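Butyrophilin subfamily 1 member A1 (Bos taurus, PDB 4HH8) probably takes part in the secretion of milk-fat droplets and may dampen T-cell activation, the present chain being its extracellular pair of immunoglobulin domains. Local coordinates at residues Gly131-Ile136 against Gln213-Glu218; Pro159-Gln164 against Cys204-Leu209; Gln147-Ser152 against Thr187-Val192; His124-Ala129 against Asn208-Gln213. The protein carries 1 engineered substitution. All blocks are in the same frame, centred on the assembly; numbering follows the deposited sequence.

Contact 1. Residues Gly131-Ile136 against Gln213-Glu218; sequences GSDPHI and QEKEVE
P134 and V217 lie across from each other with their CA atoms 5.9 Å apart, and from end to end the touching parts run only 15° from parallel. No backbone hydrogen bond joins the two segments; strand 135-140, which residues 131-136 lead into, pairs instead with strand 146-155, and strand 213-220 with strand 201-208. The contact therefore spans the two sheets of an immunoglobulin sandwich along one side, where the first strand of the second domain, with the loop leading into it, meets the last. Side chains do the bridging. K215 stretches out fully beyond CG and presents NZ to two oxygens at once: it donates to G131 O at 2.9 Å, in the carbonyl plane, and makes a salt bridge to D133 OD1 at 3.2 Å, meeting that oxygen nearly end-on. The P134 ring crosses the base of this lysine at about a right angle, P134 CD resting 3.6 Å from K215 CB. With chi1 at 66°, V217 sets CG1 between its own backbone N and carbonyl carbon; from there V217 CG1 touches P134 CB at 3.8 Å and I136 CG1 at 3.6 Å. Further inward, I136 packs on C204, and P134 lies against both C150 and I206.

Contact 2. Residues Pro159-Gln164 against Cys204-Leu209; sequences PQVQWQ and CAIRNL. Unlike the reference sequence in segment 159-164: Q164 (reference Arg). Engineered in segment 204-209: A205 (natural residue Cys).
The core of the second immunoglobulin domain, a tryptophan packed over the intersheet disulfide, is built here by W163 and C204, a non-hydrogen-bonded pair of the antiparallel strands 160-165 and 201-208. C204 SG stands 4.5 Å above the centroid of the six-membered ring of W163, 8° off its normal, and C204 CB adds a CH-pi contact over the same face. With SG anti to the backbone N (chi1 170°), the sulfur is directed into the sandwich to form the disulfide with C150; W163 NE1 is hydrogen-bonded to S173 OG. On the W163-C204 face V161 and I206 lie side by side, V161 CG2 4.1 Å from I206 CD1; from the loop before the strand, P159 CB meets I206 CG2 at 3.8 Å. Backbone bonds pair Q160 with R207 and Q162 with A205. On the other face, Q162 OE1 comes to 3.6 Å from CB of the engineered A205, naturally a cysteine. Q160 runs alongside R207, their amide and guanidinium planes 24° apart, and crosses L209 at about a right angle, Q160 NE2 3.7 Å from L209 CD2. Sulfur, ring and branched carbons thus fill one face; the other carries amides and an arginine whose charge is probably balanced by E214.

Contact 3. Residues Gln147-Ser152 against Thr187-Val192; sequences QLECTS and TVRASV
E149 reaches over its neighbouring strand toward S191 and R189, its neighbours changing from S191 at the base to R189 at the tip. E149 CB lies 3.8 Å from S191 OG. E149 CG, anti to the backbone N (chi1 -175°), passes A190 O at 3.8 Å and also skirts the S191 hydroxyl. Beyond it the extended chain carries CD to R189 CD, and at the tip E149 OE2 comes within 3.2 Å of R189 CD. The charged ends themselves stay apart, E149 OE2 being 4.1 Å from R189 NH1, with carboxylate and guanidinium planes turned 55° against each other; this is an electrostatic approach beyond salt-bridge range. Replaced by an alanine, this glutamate would probably leave R189 without its nearby opposite charge and uncover the aliphatic stem that the carboxylate now meets. T151 lies alongside the base of that stem, its OG1 3.6 Å from R189 CG.

Strands 146-155 and 186-194 are the two central strands of one sheet of the second immunoglobulin domain, and six antiparallel backbone hydrogen bonds hold them in register, two at each of the pairs L148-V192, C150-A190 and S152-V188. L148 O receives, besides V192 N, a weak bond from S191 OG at 3.5 Å. The opposite face looks into the sandwich: L148 CB lies 4.0 Å from V192 CG1, side chains pointing the same way, and S152 CB is equally far, 4.0 Å, from V188 CG1. C150, beside the small A190, sends its sulfur across to C204, while S152 OG is engaged by S132 O and W155 NE1.

Contact 4. Residues His124-Ala129 against Asn208-Gln213; sequences HLKVAA and NLLLGQ
A129 and N208 meet where the last strand of the first, V-type immunoglobulin domain runs out against the turn between strands 201-208 and 213-220 of the second. That turn is a hairpin with a G1 beta bulge, G212 and Q213 both facing N208, and it also holds an Asx motif centred on N208.

The polar part rests on N208. Its CG is anti to the backbone N (chi1 -171°), which turns the amide across the domain boundary, and N208 ND2 donates to A129 O at 2.8 Å. The oxygen sits in the plane of the asparagine amide, but the donor stands well above the A129 carbonyl plane and the bond is bent, 132° at the hydrogen; ND2 has a weak second bond to Y156 O. The other end of the amide looks into its own turn: N208 OD1 accepts from L211 N at 3.1 Å in a nearly straight bond, with a weak additional one from L210 N. A leucine here would probably leave A129 O without this donor and the L211 N-H without its acceptor, loosening the turn's hold on the strand end.

Backbone bonds close the hairpin, N208 N giving to Q213 O at 2.8 Å, and G212 takes the positive phi that favours glycine.

The apolar part is made by two leucines on the strand end. L211 sets its forked end against A128 CB, which approaches L211 CG to 3.7 Å. L210 reaches farther back along the strand: its CD2 lies 4.1 Å from K126 CB and 3.5 Å from V127 O.

Overall arrangement
Contacts 1, 2 and 3 are parts of one sandwich, the second immunoglobulin domain, whereas contact 4 joins that domain to the first. The disulfide between C150 of contact 3 and C204 of contact 2, SG to SG 2.1 Å, ties the two sheets, and W163 CH2 lies 3.6 Å from C150 CB. Contact 1 borders both sheets: S132 O meets S152 OG of contact 3 at 2.6 Å, and E214 OE2 meets R207 NH1 of contact 2 at 2.7 Å. N208 and L209 belong to contacts 2 and 4 alike, and Q213 to contacts 1 and 4, making the hairpin the link toward the first domain. Contact 3 is remote from it, its centre about 22 Å from that of contact 4.

Contact 1. Residues Gly131-Ile136 against Gln213-Glu218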
loop_
_atom_site.group_PDB
_atom_site.type_symbol
_atom_site.label_atom_id
_atom_site.label_comp_id
_atom_site.label_asym_id
_atom_site.label_seq_id
_atom_site.Cartn_x
_atom_site.Cartn_y
_atom_site.Cartn_z
ATOM N N GLY A 131 -3.384 7.676 -7.732
ATOM C CA GLY A 131 -2.743 8.815 -8.411
ATOM C C GLY A 131 -3.662 9.817 -9.061
ATOM O O GLY A 131 -4.859 9.834 -8.778
ATOM N N SER A 132 -3.096 10.638 -9.949
ATOM C CA SER A 132 -3.788 11.776 -10.557
ATOM C C SER A 132 -4.706 11.350 -11.677
ATOM O O SER A 132 -4.492 10.272 -12.264
ATOM C CB SER A 132 -2.763 12.737 -11.158
ATOM O OG SER A 132 -1.924 12.057 -12.082
ATOM N N ASP A 133 -5.694 12.200 -11.990
ATOM C CA ASP A 133 -6.510 12.078 -13.198
ATOM C C ASP A 133 -5.640 11.841 -14.427
ATOM O O ASP A 133 -4.767 12.669 -14.739
ATOM C CB ASP A 133 -7.365 13.330 -13.442
ATOM C CG ASP A 133 -8.510 13.484 -12.443
ATOM O OD1 ASP A 133 -8.556 12.802 -11.406
ATOM O OD2 ASP A 133 -9.381 14.337 -12.683
ATOM N N PRO A 134 -5.846 10.697 -15.125
ATOM C CA PRO A 134 -5.000 10.372 -16.301
ATOM C C PRO A 134 -5.188 11.366 -17.425
ATOM O O PRO A 134 -6.220 12.011 -17.505
ATOM C CB PRO A 134 -5.471 8.982 -16.733
ATOM C CG PRO A 134 -6.756 8.717 -15.946
ATOM C CD PRO A 134 -6.691 9.575 -14.706
ATOM N N HIS A 135 -4.201 11.458 -18.302
ATOM C CA HIS A 135 -4.264 12.398 -19.377
ATOM C C HIS A 135 -3.797 11.746 -20.641
ATOM O O HIS A 135 -2.786 11.042 -20.646
ATOM C CB HIS A 135 -3.354 13.597 -19.100
ATOM C CG HIS A 135 -3.433 14.634 -20.167
ATOM N ND1 HIS A 135 -2.510 14.724 -21.182
ATOM C CD2 HIS A 135 -4.377 15.561 -20.431
ATOM C CE1 HIS A 135 -2.868 15.685 -22.010
ATOM N NE2 HIS A 135 -4.008 16.189 -21.591
ATOM N N ILE A 136 -4.500 12.008 -21.725
ATOM C CA ILE A 136 -4.051 11.519 -23.018
ATOM C C ILE A 136 -3.555 12.637 -23.941
ATOM O O ILE A 136 -4.269 13.582 -24.220
ATOM C CB ILE A 136 -5.149 10.658 -23.743
ATOM C CG1 ILE A 136 -5.433 9.371 -22.969
ATOM C CG2 ILE A 136 -4.684 10.294 -25.120
ATOM C CD1 ILE A 136 -6.742 8.624 -23.448
ATOM N N GLN A 213 -9.510 0.190 -7.341
ATOM C CA GLN A 213 -9.998 1.515 -7.740
ATOM C C GLN A 213 -9.268 2.022 -8.990
ATOM O O GLN A 213 -8.049 1.880 -9.110
ATOM C CB GLN A 213 -9.826 2.537 -6.609
ATOM C CG GLN A 213 -10.562 2.216 -5.292
ATOM C CD GLN A 213 -10.307 3.260 -4.207
ATOM O OE1 GLN A 213 -9.550 4.203 -4.411
ATOM N NE2 GLN A 213 -10.941 3.094 -3.047
ATOM N N GLU A 214 -10.006 2.639 -9.905
ATOM C CA GLU A 214 -9.390 3.154 -11.094
ATOM C C GLU A 214 -9.916 4.514 -11.466
ATOM O O GLU A 214 -10.999 4.917 -10.997
ATOM C CB GLU A 214 -9.622 2.202 -12.267
ATOM C CG GLU A 214 -11.057 2.107 -12.733
ATOM C CD GLU A 214 -11.270 0.918 -13.682
ATOM O OE1 GLU A 214 -11.802 1.129 -14.786
ATOM O OE2 GLU A 214 -10.881 -0.217 -13.333
ATOM N N LYS A 215 -9.166 5.185 -12.347
ATOM C CA LYS A 215 -9.602 6.419 -12.993
ATOM C C LYS A 215 -9.386 6.259 -14.457
ATOM O O LYS A 215 -8.511 5.493 -14.869
ATOM C CB LYS A 215 -8.831 7.653 -12.511
ATOM C CG LYS A 215 -8.976 7.942 -11.045
ATOM C CD LYS A 215 -8.167 9.187 -10.713
ATOM C CE LYS A 215 -8.184 9.528 -9.232
ATOM N NZ LYS A 215 -7.514 10.847 -9.043
ATOM N N GLU A 216 -10.203 6.950 -15.253
ATOM C CA GLU A 216 -10.072 6.844 -16.691
ATOM C C GLU A 216 -10.243 8.176 -17.361
ATOM O O GLU A 216 -10.720 9.152 -16.757
ATOM C CB GLU A 216 -11.056 5.825 -17.284
ATOM C CG GLU A 216 -12.417 6.390 -17.587
ATOM C CD GLU A 216 -13.377 5.328 -18.051
ATOM O OE1 GLU A 216 -13.544 4.316 -17.336
ATOM O OE2 GLU A 216 -13.992 5.525 -19.116
ATOM N N VAL A 217 -9.802 8.210 -18.613
ATOM C CA VAL A 217 -9.912 9.397 -19.416
ATOM C C VAL A 217 -10.227 8.926 -20.823
ATOM O O VAL A 217 -9.676 7.937 -21.310
ATOM C CB VAL A 217 -8.628 10.280 -19.344
ATOM C CG1 VAL A 217 -7.422 9.562 -19.975
ATOM C CG2 VAL A 217 -8.867 11.656 -19.990
ATOM N N GLU A 218 -11.149 9.622 -21.450
ATOM C CA GLU A 218 -11.574 9.289 -22.800
ATOM C C GLU A 218 -11.067 10.381 -23.724
ATOM O O GLU A 218 -11.039 11.531 -23.347
ATOM C CB GLU A 218 -13.104 9.198 -22.813
ATOM C CG GLU A 218 -13.740 8.702 -24.106
ATOM C CD GLU A 218 -15.029 7.945 -23.840
ATOM O OE1 GLU A 218 -15.588 8.100 -22.725
ATOM O OE2 GLU A 218 -15.466 7.169 -24.731
#

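Contact 2. Residues Pro159-Gln164 against Cys204-Leu209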
loop_
_atom_site.group_PDB
_atom_site.type_symbol
_atom_site.label_atom_id
_atom_site.label_comp_id
_atom_site.label_asym_id
_atom_site.label_seq_id
_atom_site.Cartn_x
_atom_site.Cartn_y
_atom_site.Cartn_z
ATOM N N PRO A 159 0.752 0.596 -10.868
ATOM C CA PRO A 159 -0.643 0.602 -11.317
ATOM C C PRO A 159 -0.787 -0.088 -12.711
ATOM O O PRO A 159 0.191 -0.209 -13.461
ATOM C CB PRO A 159 -0.937 2.109 -11.425
ATOM C CG PRO A 159 0.414 2.633 -11.961
ATOM C CD PRO A 159 1.442 1.868 -11.212
ATOM N N GLN A 160 -1.988 -0.540 -13.034
ATOM C CA GLN A 160 -2.244 -1.223 -14.288
ATOM C C GLN A 160 -2.858 -0.221 -15.231
ATOM O O GLN A 160 -3.600 0.657 -14.800
ATOM C CB GLN A 160 -3.199 -2.407 -14.039
ATOM C CG GLN A 160 -4.011 -2.976 -15.267
ATOM C CD GLN A 160 -5.100 -3.981 -14.826
ATOM O OE1 GLN A 160 -6.289 -3.688 -14.860
ATOM N NE2 GLN A 160 -4.679 -5.136 -14.362
ATOM N N VAL A 161 -2.508 -0.334 -16.507
ATOM C CA VAL A 161 -3.032 0.499 -17.561
ATOM C C VAL A 161 -3.957 -0.383 -18.423
ATOM O O VAL A 161 -3.592 -1.483 -18.748
ATOM C CB VAL A 161 -1.900 1.023 -18.448
ATOM C CG1 VAL A 161 -2.441 1.900 -19.553
ATOM C CG2 VAL A 161 -0.809 1.818 -17.613
ATOM N N GLN A 162 -5.142 0.109 -18.792
ATOM C CA GLN A 162 -6.033 -0.629 -19.678
ATOM C C GLN A 162 -6.551 0.347 -20.733
ATOM O O GLN A 162 -7.061 1.402 -20.402
ATOM C CB GLN A 162 -7.167 -1.308 -18.855
ATOM C CG GLN A 162 -8.422 -1.791 -19.624
ATOM C CD GLN A 162 -9.725 -1.840 -18.721
ATOM O OE1 GLN A 162 -10.213 -0.803 -18.193
ATOM N NE2 GLN A 162 -10.284 -3.036 -18.574
ATOM N N TRP A 163 -6.373 0.019 -21.996
ATOM C CA TRP A 163 -6.984 0.780 -23.080
ATOM C C TRP A 163 -8.247 0.088 -23.549
ATOM O O TRP A 163 -8.262 -1.123 -23.692
ATOM C CB TRP A 163 -6.048 0.881 -24.281
ATOM C CG TRP A 163 -4.764 1.547 -23.988
ATOM C CD1 TRP A 163 -3.621 0.960 -23.494
ATOM C CD2 TRP A 163 -4.474 2.925 -24.150
ATOM N NE1 TRP A 163 -2.636 1.890 -23.362
ATOM C CE2 TRP A 163 -3.134 3.115 -23.747
ATOM C CE3 TRP A 163 -5.209 4.031 -24.630
ATOM C CZ2 TRP A 163 -2.501 4.349 -23.827
ATOM C CZ3 TRP A 163 -4.568 5.283 -24.701
ATOM C CH2 TRP A 163 -3.228 5.420 -24.284
ATOM N N GLN A 164 -9.270 0.871 -23.859
ATOM C CA GLN A 164 -10.549 0.341 -24.307
ATOM C C GLN A 164 -11.113 1.155 -25.435
ATOM O O GLN A 164 -10.979 2.379 -25.427
ATOM C CB GLN A 164 -11.543 0.392 -23.155
ATOM C CG GLN A 164 -11.674 -0.871 -22.389
ATOM C CD GLN A 164 -12.825 -0.775 -21.428
ATOM O OE1 GLN A 164 -12.809 0.048 -20.509
ATOM N NE2 GLN A 164 -13.851 -1.586 -21.646
ATOM N N CYS A 204 -8.405 5.348 -21.530
ATOM C CA CYS A 204 -7.255 4.826 -20.840
ATOM C C CYS A 204 -7.690 4.744 -19.393
ATOM O O CYS A 204 -8.187 5.722 -18.869
ATOM C CB CYS A 204 -6.064 5.797 -20.985
ATOM S SG CYS A 204 -4.625 5.368 -19.901
ATOM N N ALA A 205 -7.527 3.592 -18.748
ATOM C CA ALA A 205 -7.847 3.469 -17.345
ATOM C C ALA A 205 -6.591 3.122 -16.610
ATOM O O ALA A 205 -5.832 2.266 -17.058
ATOM C CB ALA A 205 -8.919 2.383 -17.092
ATOM N N ILE A 206 -6.366 3.784 -15.479
ATOM C CA ILE A 206 -5.274 3.445 -14.636
ATOM C C ILE A 206 -5.876 2.848 -13.375
ATOM O O ILE A 206 -6.680 3.495 -12.719
ATOM C CB ILE A 206 -4.418 4.713 -14.209
ATOM C CG1 ILE A 206 -4.015 5.594 -15.416
ATOM C CG2 ILE A 206 -3.231 4.295 -13.441
ATOM C CD1 ILE A 206 -3.122 4.931 -16.440
ATOM N N ARG A 207 -5.444 1.666 -12.977
ATOM C CA ARG A 207 -6.098 1.041 -11.849
ATOM C C ARG A 207 -5.126 0.651 -10.775
ATOM O O ARG A 207 -4.125 0.013 -11.059
ATOM C CB ARG A 207 -6.828 -0.222 -12.364
ATOM C CG ARG A 207 -7.642 -0.952 -11.298
ATOM C CD ARG A 207 -8.431 -2.087 -11.939
ATOM N NE ARG A 207 -9.167 -2.869 -10.953
ATOM C CZ ARG A 207 -10.393 -2.577 -10.529
ATOM N NH1 ARG A 207 -11.027 -1.489 -10.983
ATOM N NH2 ARG A 207 -10.981 -3.368 -9.650
ATOM N N ASN A 208 -5.441 0.991 -9.535
ATOM C CA ASN A 208 -4.744 0.423 -8.396
ATOM C C ASN A 208 -5.428 -0.908 -8.021
ATOM O O ASN A 208 -6.518 -0.904 -7.435
ATOM C CB ASN A 208 -4.776 1.420 -7.249
ATOM C CG ASN A 208 -3.909 1.030 -6.100
ATOM O OD1 ASN A 208 -3.984 -0.088 -5.637
ATOM N ND2 ASN A 208 -3.071 1.972 -5.598
ATOM N N LEU A 209 -4.768 -2.027 -8.336
ATOM C CA LEU A 209 -5.298 -3.400 -8.137
ATOM C C LEU A 209 -5.490 -3.792 -6.666
ATOM O O LEU A 209 -6.379 -4.551 -6.333
ATOM C CB LEU A 209 -4.375 -4.418 -8.794
ATOM C CG LEU A 209 -4.222 -4.173 -10.295
ATOM C CD1 LEU A 209 -3.282 -5.210 -10.858
ATOM C CD2 LEU A 209 -5.578 -4.314 -10.903
#

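Contact 3. Residues Gln147-Ser152 against Thr187-Val192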
loop_
_atom_site.group_PDB
_atom_site.type_symbol
_atom_site.label_atom_id
_atom_site.label_comp_id
_atom_site.label_asym_id
_atom_site.label_seq_id
_atom_site.Cartn_x
_atom_site.Cartn_y
_atom_site.Cartn_z
ATOM N N GLN A 147 -0.751 8.353 -32.527
ATOM C CA GLN A 147 -0.057 7.868 -31.332
ATOM C C GLN A 147 -0.662 8.536 -30.112
ATOM O O GLN A 147 -0.742 9.766 -30.048
ATOM C CB GLN A 147 1.437 8.217 -31.370
ATOM C CG GLN A 147 2.172 7.914 -32.678
ATOM C CD GLN A 147 3.387 8.827 -32.914
ATOM O OE1 GLN A 147 3.384 10.016 -32.547
ATOM N NE2 GLN A 147 4.421 8.275 -33.545
ATOM N N LEU A 148 -1.096 7.743 -29.145
ATOM C CA LEU A 148 -1.621 8.301 -27.912
ATOM C C LEU A 148 -0.665 8.005 -26.774
ATOM O O LEU A 148 -0.114 6.905 -26.699
ATOM C CB LEU A 148 -2.996 7.725 -27.582
ATOM C CG LEU A 148 -4.122 7.805 -28.626
ATOM C CD1 LEU A 148 -5.355 7.127 -28.064
ATOM C CD2 LEU A 148 -4.493 9.293 -29.048
ATOM N N GLU A 149 -0.502 8.962 -25.868
ATOM C CA GLU A 149 0.255 8.715 -24.672
ATOM C C GLU A 149 -0.563 9.019 -23.463
ATOM O O GLU A 149 -1.051 10.110 -23.321
ATOM C CB GLU A 149 1.545 9.522 -24.631
ATOM C CG GLU A 149 2.364 9.136 -23.411
ATOM C CD GLU A 149 3.635 9.945 -23.227
ATOM O OE1 GLU A 149 3.566 11.178 -22.990
ATOM O OE2 GLU A 149 4.715 9.319 -23.299
ATOM N N CYS A 150 -0.709 8.043 -22.576
ATOM C CA CYS A 150 -1.508 8.233 -21.366
ATOM C C CYS A 150 -0.576 8.319 -20.176
ATOM O O CYS A 150 0.345 7.501 -19.995
ATOM C CB CYS A 150 -2.518 7.099 -21.185
ATOM S SG CYS A 150 -3.553 7.190 -19.709
ATOM N N THR A 151 -0.855 9.288 -19.338
ATOM C CA THR A 151 0.074 9.706 -18.317
ATOM C C THR A 151 -0.665 9.880 -16.985
ATOM O O THR A 151 -1.804 10.281 -16.972
ATOM C CB THR A 151 0.731 10.976 -18.854
ATOM O OG1 THR A 151 2.007 10.636 -19.454
ATOM C CG2 THR A 151 0.851 11.998 -17.816
ATOM N N SER A 152 -0.052 9.481 -15.869
ATOM C CA SER A 152 -0.625 9.734 -14.573
ATOM C C SER A 152 0.497 9.587 -13.564
ATOM O O SER A 152 1.474 8.871 -13.800
ATOM C CB SER A 152 -1.802 8.798 -14.275
ATOM O OG SER A 152 -2.316 8.970 -12.951
ATOM N N THR A 187 4.923 7.204 -11.346
ATOM C CA THR A 187 4.399 7.890 -12.512
ATOM C C THR A 187 4.357 6.870 -13.643
ATOM O O THR A 187 5.280 6.067 -13.806
ATOM C CB THR A 187 5.256 9.158 -12.850
ATOM O OG1 THR A 187 5.044 10.111 -11.811
ATOM C CG2 THR A 187 4.832 9.811 -14.131
ATOM N N VAL A 188 3.231 6.840 -14.355
ATOM C CA VAL A 188 3.017 5.832 -15.375
ATOM C C VAL A 188 2.833 6.492 -16.733
ATOM O O VAL A 188 2.077 7.429 -16.857
ATOM C CB VAL A 188 1.793 4.882 -15.024
ATOM C CG1 VAL A 188 0.486 5.646 -14.970
ATOM C CG2 VAL A 188 1.706 3.687 -16.043
ATOM N N ARG A 189 3.544 6.015 -17.732
ATOM C CA ARG A 189 3.369 6.484 -19.097
ATOM C C ARG A 189 3.032 5.267 -19.979
ATOM O O ARG A 189 3.704 4.261 -19.922
ATOM C CB ARG A 189 4.674 7.112 -19.601
ATOM C CG ARG A 189 4.878 8.552 -19.213
ATOM C CD ARG A 189 5.798 9.261 -20.256
ATOM N NE ARG A 189 6.626 10.307 -19.640
ATOM C CZ ARG A 189 7.759 10.798 -20.163
ATOM N NH1 ARG A 189 8.215 10.358 -21.342
ATOM N NH2 ARG A 189 8.449 11.733 -19.504
ATOM N N ALA A 190 2.023 5.363 -20.819
ATOM C CA ALA A 190 1.785 4.292 -21.756
ATOM C C ALA A 190 1.393 4.834 -23.113
ATOM O O ALA A 190 0.633 5.782 -23.196
ATOM C CB ALA A 190 0.718 3.380 -21.221
ATOM N N SER A 191 1.877 4.184 -24.162
ATOM C CA SER A 191 1.645 4.603 -25.531
ATOM C C SER A 191 1.025 3.533 -26.351
ATOM O O SER A 191 1.329 2.361 -26.164
ATOM C CB SER A 191 2.934 4.997 -26.227
ATOM O OG SER A 191 3.201 6.322 -25.830
ATOM N N VAL A 192 0.206 3.955 -27.303
ATOM C CA VAL A 192 -0.475 3.044 -28.167
ATOM C C VAL A 192 -0.485 3.710 -29.560
ATOM O O VAL A 192 -0.392 4.948 -29.680
ATOM C CB VAL A 192 -1.849 2.759 -27.530
ATOM C CG1 VAL A 192 -2.944 3.767 -27.928
ATOM C CG2 VAL A 192 -2.229 1.363 -27.607
#

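Contact 4. Residues His124-Ala129 against Asn208-Gln213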
loop_
_atom_site.group_PDB
_atom_site.type_symbol
_atom_site.label_atom_id
_atom_site.label_comp_id
_atom_site.label_asym_id
_atom_site.label_seq_id
_atom_site.Cartn_x
_atom_site.Cartn_y
_atom_site.Cartn_z
ATOM N N HIS A 124 0.955 -8.208 7.774
ATOM C CA HIS A 124 1.418 -7.673 6.516
ATOM C C HIS A 124 0.760 -6.338 6.398
ATOM O O HIS A 124 -0.443 -6.254 6.534
ATOM C CB HIS A 124 1.052 -8.571 5.323
ATOM C CG HIS A 124 1.686 -9.930 5.371
ATOM N ND1 HIS A 124 3.013 -10.151 5.042
ATOM C CD2 HIS A 124 1.176 -11.142 5.714
ATOM C CE1 HIS A 124 3.288 -11.439 5.169
ATOM N NE2 HIS A 124 2.192 -12.063 5.582
ATOM N N LEU A 125 1.560 -5.284 6.229
ATOM C CA LEU A 125 1.021 -3.988 5.841
ATOM C C LEU A 125 1.091 -3.832 4.327
ATOM O O LEU A 125 2.133 -4.015 3.726
ATOM C CB LEU A 125 1.796 -2.858 6.515
ATOM C CG LEU A 125 1.196 -1.491 6.192
ATOM C CD1 LEU A 125 -0.269 -1.423 6.622
ATOM C CD2 LEU A 125 2.014 -0.399 6.831
ATOM N N LYS A 126 -0.030 -3.528 3.698
ATOM C CA LYS A 126 -0.037 -3.257 2.259
ATOM C C LYS A 126 -0.381 -1.815 2.052
ATOM O O LYS A 126 -1.480 -1.438 2.351
ATOM C CB LYS A 126 -1.099 -4.101 1.531
ATOM C CG LYS A 126 -0.762 -5.589 1.377
ATOM C CD LYS A 126 0.308 -5.810 0.367
ATOM C CE LYS A 126 0.342 -7.242 -0.040
ATOM N NZ LYS A 126 1.401 -7.348 -1.046
ATOM N N VAL A 127 0.527 -1.035 1.470
ATOM C CA VAL A 127 0.301 0.389 1.303
ATOM C C VAL A 127 -0.149 0.664 -0.115
ATOM O O VAL A 127 0.311 -0.003 -1.042
ATOM C CB VAL A 127 1.560 1.252 1.626
ATOM C CG1 VAL A 127 1.228 2.701 1.395
ATOM C CG2 VAL A 127 2.069 0.977 3.068
ATOM N N ALA A 128 -1.034 1.637 -0.272
ATOM C CA ALA A 128 -1.560 1.997 -1.561
ATOM C C ALA A 128 -1.671 3.520 -1.700
ATOM O O ALA A 128 -1.900 4.231 -0.729
ATOM C CB ALA A 128 -2.926 1.355 -1.772
ATOM N N ALA A 129 -1.461 4.020 -2.906
ATOM C CA ALA A 129 -1.790 5.405 -3.190
ATOM C C ALA A 129 -2.484 5.400 -4.496
ATOM O O ALA A 129 -2.120 4.651 -5.405
ATOM C CB ALA A 129 -0.558 6.260 -3.271
ATOM N N ASN A 208 -5.441 0.991 -9.535
ATOM C CA ASN A 208 -4.744 0.423 -8.396
ATOM C C ASN A 208 -5.428 -0.908 -8.021
ATOM O O ASN A 208 -6.518 -0.904 -7.435
ATOM C CB ASN A 208 -4.776 1.420 -7.249
ATOM C CG ASN A 208 -3.909 1.030 -6.100
ATOM O OD1 ASN A 208 -3.984 -0.088 -5.637
ATOM N ND2 ASN A 208 -3.071 1.972 -5.598
ATOM N N LEU A 209 -4.768 -2.027 -8.336
ATOM C CA LEU A 209 -5.298 -3.400 -8.137
ATOM C C LEU A 209 -5.490 -3.792 -6.666
ATOM O O LEU A 209 -6.379 -4.551 -6.333
ATOM C CB LEU A 209 -4.375 -4.418 -8.794
ATOM C CG LEU A 209 -4.222 -4.173 -10.295
ATOM C CD1 LEU A 209 -3.282 -5.210 -10.858
ATOM C CD2 LEU A 209 -5.578 -4.314 -10.903
ATOM N N LEU A 210 -4.675 -3.211 -5.801
ATOM C CA LEU A 210 -4.733 -3.410 -4.379
ATOM C C LEU A 210 -5.973 -2.761 -3.735
ATOM O O LEU A 210 -6.652 -3.383 -2.900
ATOM C CB LEU A 210 -3.454 -2.824 -3.800
ATOM C CG LEU A 210 -2.979 -3.180 -2.411
ATOM C CD1 LEU A 210 -3.089 -4.706 -2.121
ATOM C CD2 LEU A 210 -1.535 -2.696 -2.315
ATOM N N LEU A 211 -6.279 -1.526 -4.118
ATOM C CA LEU A 211 -7.538 -0.889 -3.710
ATOM C C LEU A 211 -8.755 -1.311 -4.523
ATOM O O LEU A 211 -9.874 -1.107 -4.071
ATOM C CB LEU A 211 -7.432 0.647 -3.777
ATOM C CG LEU A 211 -6.414 1.361 -2.886
ATOM C CD1 LEU A 211 -6.377 2.835 -3.178
ATOM C CD2 LEU A 211 -6.714 1.133 -1.418
ATOM N N GLY A 212 -8.558 -1.869 -5.720
ATOM C CA GLY A 212 -9.667 -2.133 -6.632
ATOM C C GLY A 212 -10.334 -0.815 -7.033
ATOM O O GLY A 212 -11.586 -0.708 -7.053
ATOM N N GLN A 213 -9.510 0.190 -7.341
ATOM C CA GLN A 213 -9.998 1.515 -7.740
ATOM C C GLN A 213 -9.268 2.022 -8.990
ATOM O O GLN A 213 -8.049 1.880 -9.110
ATOM C CB GLN A 213 -9.826 2.537 -6.609
ATOM C CG GLN A 213 -10.562 2.216 -5.292
ATOM C CD GLN A 213 -10.307 3.260 -4.207
ATOM O OE1 GLN A 213 -9.550 4.203 -4.411
ATOM N NE2 GLN A 213 -10.941 3.094 -3.047
#